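Local coordinates for protein hydrolase (PDB 1UFO) that probably acts as a hydrolytic enzyme of the alpha/beta hydrolase fold, with a substrate that is not established, at residues L28-L33 with E90-V95; E6-A11 with R101-P106. One frame throughout, in Å; residues are numbered along the deposited sequence.

Contact 1 and contact 2 lie along one helix, 77-103, and on one mixed beta sheet, with their centres about 13 Å apart. Contact 1 uses the middle of the helix and strand 25-30, an inner strand. Contact 2 uses the helix end and strand 3-10, outermost in the sheet of this chain. In sequence, 6-11 comes first, then 28-33, 90-95 and 101-106, so contact 1 falls within the span bridged by contact 2. The two also touch, for Val95 packs on Leu10 and Ala11, and Arg94 NH2 makes a weak hydrogen bond to Ala11 O. The same helix so touches both an inner strand and the edge strand, as in the layered alpha/beta hydrolase fold.

Contact 1: L28-L33 with E90-V95; sequences LALHGL and EEARRV
Leu28 rests its CD2 methyl against the flat peptide carbonyl of Ala92, 3.5 Å from Ala92 O. The Arg94 guanidinium meets Glu90 side-on at its edge. NE bonds OE1 of Glu90 from above the carboxylate plane at 2.7 Å, while NH1 reaches Glu90 OE2 on the syn side, nearly straight at 170°. This salt bridge spans one helical turn. The His31 ring donates ND1 in its own plane to Gly32 O, and its NE2 bonds Ala59 N. These bonds at two ring nitrogens limit its rotation, and Phe88 and His62 pack obliquely on the ring.

Methyl groups make the contact between strand and helix. Both leucine CD2 methyls meet Ala92 CB from the strand side, that of Leu30 at 3.9 Å and that of Leu28 at 4.1 Å. Leu28 CG lies opposite the backbone N (chi1 173°), which carries the branch toward the helix. Its CD1 meets Val95 CG1 at 4.1 Å, the two side chains crossing at about a right angle. The short strand and helix segments run nearly antiparallel (169°), with axes 10.1 Å apart at closest. Helix 114-124 adds Val118 against Leu30 and Leu122 against Ala92.

Helix 77-103 is the crossover between strands 52-56 and 107-112, and here it packs over strand 25-30, which lies between them. The His-Gly after this strand is consistent with the family's oxyanion-hole loop. The buried contact holds by apolar packing, while the polar groups find partners within their own segment or in other parts of the chain, such as Glu91 with Arg65.

Contact 2: E6-A11 with R101-P106; sequences ERLTLA and RRFGLP
Leu8 points its side chain at the helix end, and its CD1 comes to the edge of the Phe103 ring, 4.1 Å from CZ. The two side chains approach from opposite directions. One face of that ring is covered by Arg102 CG, over its centre. Leu8 also packs on Ala17 of the adjacent strand 13-20.

Thr9 turns its side chain away and takes part through its backbone. Arg102 NH1 donates to Thr9 O at 2.9 Å with an N-H...O angle of 149°. The donor lies in the carbonyl plane, and the oxygen is tilted 19° from the guanidinium plane. Arg102 gets there with an extended first half (chi1 176°) and a bend at chi3. NH1 also forms a salt bridge with Glu98, so two acceptors hold this nitrogen.

Leu10 lies over one guanidinium face, with CD2 above its centre. The spacing, 3.0 Å from CD2 to Arg102 NH1, is shorter than normal packing, so the exact placement is doubtful. Leu10 packs further on Val95.

An exposed arginine thus ties the outermost strand 3-10 to the end of helix 77-103. One charged bond to a backbone carbonyl makes this join, beside one apolar pair, Leu8 with Phe103, and Glu98 would probably balance the charge.

Contact 1: L28-L33 with E90-V95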
loop_
_atom_site.group_PDB
_atom_site.type_symbol
_atom_site.label_atom_id
_atom_site.label_comp_id
_atom_site.label_asym_id
_atom_site.label_seq_id
_atom_site.Cartn_x
_atom_site.Cartn_y
_atom_site.Cartn_z
ATOM N N LEU A 28 -3.918 -17.845 7.151
ATOM C CA LEU A 28 -3.115 -19.014 6.752
ATOM C C LEU A 28 -2.014 -18.470 5.872
ATOM O O LEU A 28 -2.308 -17.849 4.835
ATOM C CB LEU A 28 -3.984 -20.079 5.964
ATOM C CG LEU A 28 -3.157 -21.244 5.374
ATOM C CD1 LEU A 28 -2.391 -22.022 6.453
ATOM C CD2 LEU A 28 -4.166 -22.238 4.622
ATOM N N ALA A 29 -0.777 -18.723 6.260
ATOM C CA ALA A 29 0.422 -18.192 5.520
ATOM C C ALA A 29 1.160 -19.319 4.860
ATOM O O ALA A 29 1.422 -20.335 5.491
ATOM C CB ALA A 29 1.347 -17.426 6.494
ATOM N N LEU A 30 1.527 -19.111 3.594
ATOM C CA LEU A 30 2.155 -20.088 2.706
ATOM C C LEU A 30 3.500 -19.557 2.299
ATOM O O LEU A 30 3.623 -18.519 1.648
ATOM C CB LEU A 30 1.321 -20.321 1.435
ATOM C CG LEU A 30 -0.143 -20.653 1.794
ATOM C CD1 LEU A 30 -0.934 -20.829 0.445
ATOM C CD2 LEU A 30 -0.297 -21.983 2.631
ATOM N N HIS A 31 4.546 -20.265 2.765
ATOM C CA HIS A 31 5.906 -19.839 2.571
ATOM C C HIS A 31 6.360 -20.033 1.116
ATOM O O HIS A 31 5.636 -20.633 0.309
ATOM C CB HIS A 31 6.804 -20.620 3.589
ATOM C CG HIS A 31 6.964 -22.082 3.284
ATOM N ND1 HIS A 31 7.712 -22.546 2.219
ATOM C CD2 HIS A 31 6.450 -23.184 3.911
ATOM C CE1 HIS A 31 7.698 -23.881 2.229
ATOM N NE2 HIS A 31 6.948 -24.290 3.265
ATOM N N GLY A 32 7.608 -19.597 0.831
ATOM C CA GLY A 32 8.104 -19.727 -0.533
ATOM C C GLY A 32 9.115 -20.840 -0.720
ATOM O O GLY A 32 9.377 -21.577 0.232
ATOM N N LEU A 33 9.671 -20.933 -1.931
ATOM C CA LEU A 33 10.625 -21.993 -2.218
ATOM C C LEU A 33 11.811 -21.838 -1.326
ATOM O O LEU A 33 12.292 -20.708 -1.059
ATOM C CB LEU A 33 11.003 -21.895 -3.715
ATOM C CG LEU A 33 11.719 -23.095 -4.234
ATOM C CD1 LEU A 33 10.814 -24.328 -4.161
ATOM C CD2 LEU A 33 12.057 -22.805 -5.701
ATOM N N GLU A 90 -3.323 -28.092 -2.594
ATOM C CA GLU A 90 -4.393 -29.023 -2.177
ATOM C C GLU A 90 -4.421 -29.125 -0.663
ATOM O O GLU A 90 -5.510 -29.181 -0.078
ATOM C CB GLU A 90 -4.152 -30.361 -2.875
ATOM C CG GLU A 90 -5.179 -31.413 -2.649
ATOM C CD GLU A 90 -4.978 -32.104 -1.286
ATOM O OE1 GLU A 90 -6.003 -32.621 -0.820
ATOM O OE2 GLU A 90 -3.850 -32.177 -0.735
ATOM N N GLU A 91 -3.247 -29.141 -0.053
ATOM C CA GLU A 91 -3.139 -29.224 1.432
ATOM C C GLU A 91 -3.678 -27.945 2.063
ATOM O O GLU A 91 -4.396 -27.970 3.069
ATOM C CB GLU A 91 -1.671 -29.395 1.877
ATOM C CG GLU A 91 -1.167 -30.798 1.484
ATOM C CD GLU A 91 0.308 -30.920 1.481
ATOM O OE1 GLU A 91 1.008 -29.903 1.625
ATOM O OE2 GLU A 91 0.778 -32.088 1.329
ATOM N N ALA A 92 -3.308 -26.790 1.481
ATOM C CA ALA A 92 -3.725 -25.539 2.072
ATOM C C ALA A 92 -5.222 -25.391 2.071
ATOM O O ALA A 92 -5.798 -24.853 3.007
ATOM C CB ALA A 92 -3.086 -24.361 1.253
ATOM N N ARG A 93 -5.892 -25.852 1.006
ATOM C CA ARG A 93 -7.330 -25.687 0.989
ATOM C C ARG A 93 -7.946 -26.533 2.130
ATOM O O ARG A 93 -8.871 -26.050 2.830
ATOM C CB ARG A 93 -7.917 -26.104 -0.349
ATOM C CG ARG A 93 -9.338 -25.677 -0.419
ATOM C CD ARG A 93 -9.919 -25.810 -1.792
ATOM N NE ARG A 93 -11.311 -25.310 -1.752
ATOM C CZ ARG A 93 -11.977 -24.931 -2.828
ATOM N NH1 ARG A 93 -13.243 -24.524 -2.717
ATOM N NH2 ARG A 93 -11.363 -24.932 -4.015
ATOM N N ARG A 94 -7.423 -27.743 2.325
ATOM C CA ARG A 94 -7.972 -28.597 3.419
ATOM C C ARG A 94 -7.678 -27.986 4.790
ATOM O O ARG A 94 -8.588 -27.949 5.674
ATOM C CB ARG A 94 -7.448 -30.036 3.323
ATOM C CG ARG A 94 -8.132 -30.794 2.157
ATOM C CD ARG A 94 -7.759 -32.255 2.165
ATOM N NE ARG A 94 -6.348 -32.438 1.825
ATOM C CZ ARG A 94 -5.354 -32.786 2.641
ATOM N NH1 ARG A 94 -4.101 -32.891 2.161
ATOM N NH2 ARG A 94 -5.581 -33.034 3.927
ATOM N N VAL A 95 -6.478 -27.438 4.948
ATOM C CA VAL A 95 -6.132 -26.807 6.235
ATOM C C VAL A 95 -7.047 -25.607 6.503
ATOM O O VAL A 95 -7.533 -25.407 7.611
ATOM C CB VAL A 95 -4.640 -26.370 6.240
ATOM C CG1 VAL A 95 -4.327 -25.444 7.528
ATOM C CG2 VAL A 95 -3.717 -27.651 6.267
#

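Contact 2: E6-A11 with R101-P106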
loop_
_atom_site.group_PDB
_atom_site.type_symbol
_atom_site.label_atom_id
_atom_site.label_comp_id
_atom_site.label_asym_id
_atom_site.label_seq_id
_atom_site.Cartn_x
_atom_site.Cartn_y
_atom_site.Cartn_z
ATOM N N GLU A 6 2.024 -22.734 19.194
ATOM C CA GLU A 6 1.780 -24.140 19.357
ATOM C C GLU A 6 1.661 -24.861 18.046
ATOM O O GLU A 6 1.574 -24.223 16.976
ATOM C CB GLU A 6 0.538 -24.433 20.197
ATOM C CG GLU A 6 -0.669 -23.615 20.009
ATOM C CD GLU A 6 -1.695 -23.943 21.113
ATOM O OE1 GLU A 6 -1.781 -23.245 22.164
ATOM O OE2 GLU A 6 -2.394 -24.931 20.942
ATOM N N ARG A 7 1.729 -26.185 18.128
ATOM C CA ARG A 7 1.568 -27.040 16.950
ATOM C C ARG A 7 0.193 -27.673 17.027
ATOM O O ARG A 7 -0.151 -28.285 18.061
ATOM C CB ARG A 7 2.638 -28.152 16.891
ATOM C CG ARG A 7 4.120 -27.664 16.943
ATOM C CD ARG A 7 4.623 -26.993 15.588
ATOM N NE ARG A 7 4.643 -28.016 14.594
ATOM C CZ ARG A 7 5.735 -28.581 14.106
ATOM N NH1 ARG A 7 5.568 -29.541 13.229
ATOM N NH2 ARG A 7 6.959 -28.128 14.418
ATOM N N LEU A 8 -0.608 -27.509 15.974
ATOM C CA LEU A 8 -1.955 -28.077 15.919
ATOM C C LEU A 8 -1.953 -29.097 14.818
ATOM O O LEU A 8 -0.990 -29.173 14.039
ATOM C CB LEU A 8 -2.942 -27.009 15.508
ATOM C CG LEU A 8 -2.930 -25.787 16.381
ATOM C CD1 LEU A 8 -3.920 -24.789 15.836
ATOM C CD2 LEU A 8 -3.353 -26.202 17.822
ATOM N N THR A 9 -3.025 -29.877 14.756
ATOM C CA THR A 9 -3.241 -30.819 13.674
ATOM C C THR A 9 -4.496 -30.388 12.950
ATOM O O THR A 9 -5.548 -30.295 13.568
ATOM C CB THR A 9 -3.412 -32.288 14.178
ATOM O OG1 THR A 9 -2.205 -32.686 14.845
ATOM C CG2 THR A 9 -3.669 -33.241 12.933
ATOM N N LEU A 10 -4.372 -30.076 11.627
ATOM C CA LEU A 10 -5.520 -29.643 10.831
ATOM C C LEU A 10 -5.468 -30.382 9.527
ATOM O O LEU A 10 -4.430 -30.400 8.902
ATOM C CB LEU A 10 -5.407 -28.165 10.554
ATOM C CG LEU A 10 -5.639 -27.274 11.755
ATOM C CD1 LEU A 10 -5.135 -25.828 11.400
ATOM C CD2 LEU A 10 -7.108 -27.236 12.042
ATOM N N ALA A 11 -6.570 -31.055 9.186
ATOM C CA ALA A 11 -6.679 -31.797 7.930
ATOM C C ALA A 11 -5.533 -32.797 7.847
ATOM O O ALA A 11 -4.993 -33.127 6.769
ATOM C CB ALA A 11 -6.630 -30.791 6.775
ATOM N N ARG A 101 -13.836 -24.124 10.076
ATOM C CA ARG A 101 -14.883 -24.906 10.813
ATOM C C ARG A 101 -14.598 -24.903 12.290
ATOM O O ARG A 101 -15.508 -24.762 13.133
ATOM C CB ARG A 101 -14.908 -26.367 10.334
ATOM C CG ARG A 101 -15.682 -26.494 8.969
ATOM C CD ARG A 101 -15.912 -27.938 8.573
ATOM N NE ARG A 101 -14.667 -28.675 8.658
ATOM C CZ ARG A 101 -13.912 -28.961 7.598
ATOM N NH1 ARG A 101 -12.769 -29.624 7.776
ATOM N NH2 ARG A 101 -14.332 -28.614 6.379
ATOM N N ARG A 102 -13.325 -25.092 12.603
ATOM C CA ARG A 102 -12.898 -25.176 13.983
ATOM C C ARG A 102 -12.930 -23.906 14.788
ATOM O O ARG A 102 -13.413 -23.917 15.962
ATOM C CB ARG A 102 -11.502 -25.772 14.033
ATOM C CG ARG A 102 -10.946 -25.814 15.397
ATOM C CD ARG A 102 -9.558 -26.408 15.407
ATOM N NE ARG A 102 -9.423 -27.571 14.557
ATOM C CZ ARG A 102 -8.370 -28.379 14.605
ATOM N NH1 ARG A 102 -8.285 -29.405 13.763
ATOM N NH2 ARG A 102 -7.424 -28.156 15.511
ATOM N N PHE A 103 -12.481 -22.796 14.204
ATOM C CA PHE A 103 -12.454 -21.520 14.956
ATOM C C PHE A 103 -13.576 -20.588 14.643
ATOM O O PHE A 103 -13.835 -19.689 15.402
ATOM C CB PHE A 103 -11.127 -20.779 14.718
ATOM C CG PHE A 103 -9.918 -21.558 15.130
ATOM C CD1 PHE A 103 -9.103 -22.204 14.201
ATOM C CD2 PHE A 103 -9.557 -21.676 16.480
ATOM C CE1 PHE A 103 -7.968 -22.942 14.576
ATOM C CE2 PHE A 103 -8.459 -22.388 16.834
ATOM C CZ PHE A 103 -7.636 -23.040 15.956
ATOM N N GLY A 104 -14.273 -20.781 13.512
ATOM C CA GLY A 104 -15.327 -19.866 13.150
ATOM C C GLY A 104 -14.954 -18.417 13.057
ATOM O O GLY A 104 -15.693 -17.514 13.494
ATOM N N LEU A 105 -13.769 -18.155 12.477
ATOM C CA LEU A 105 -13.325 -16.799 12.331
ATOM C C LEU A 105 -13.099 -16.516 10.837
ATOM O O LEU A 105 -12.803 -17.459 10.092
ATOM C CB LEU A 105 -11.937 -16.648 12.975
ATOM C CG LEU A 105 -11.963 -16.759 14.488
ATOM C CD1 LEU A 105 -10.526 -16.747 14.940
ATOM C CD2 LEU A 105 -12.770 -15.644 15.138
ATOM N N PRO A 106 -13.251 -15.262 10.424
ATOM C CA PRO A 106 -13.003 -14.904 9.011
ATOM C C PRO A 106 -11.590 -15.374 8.668
ATOM O O PRO A 106 -10.667 -15.164 9.469
ATOM C CB PRO A 106 -13.036 -13.407 9.041
ATOM C CG PRO A 106 -14.000 -13.069 10.132
ATOM C CD PRO A 106 -13.676 -14.084 11.214
#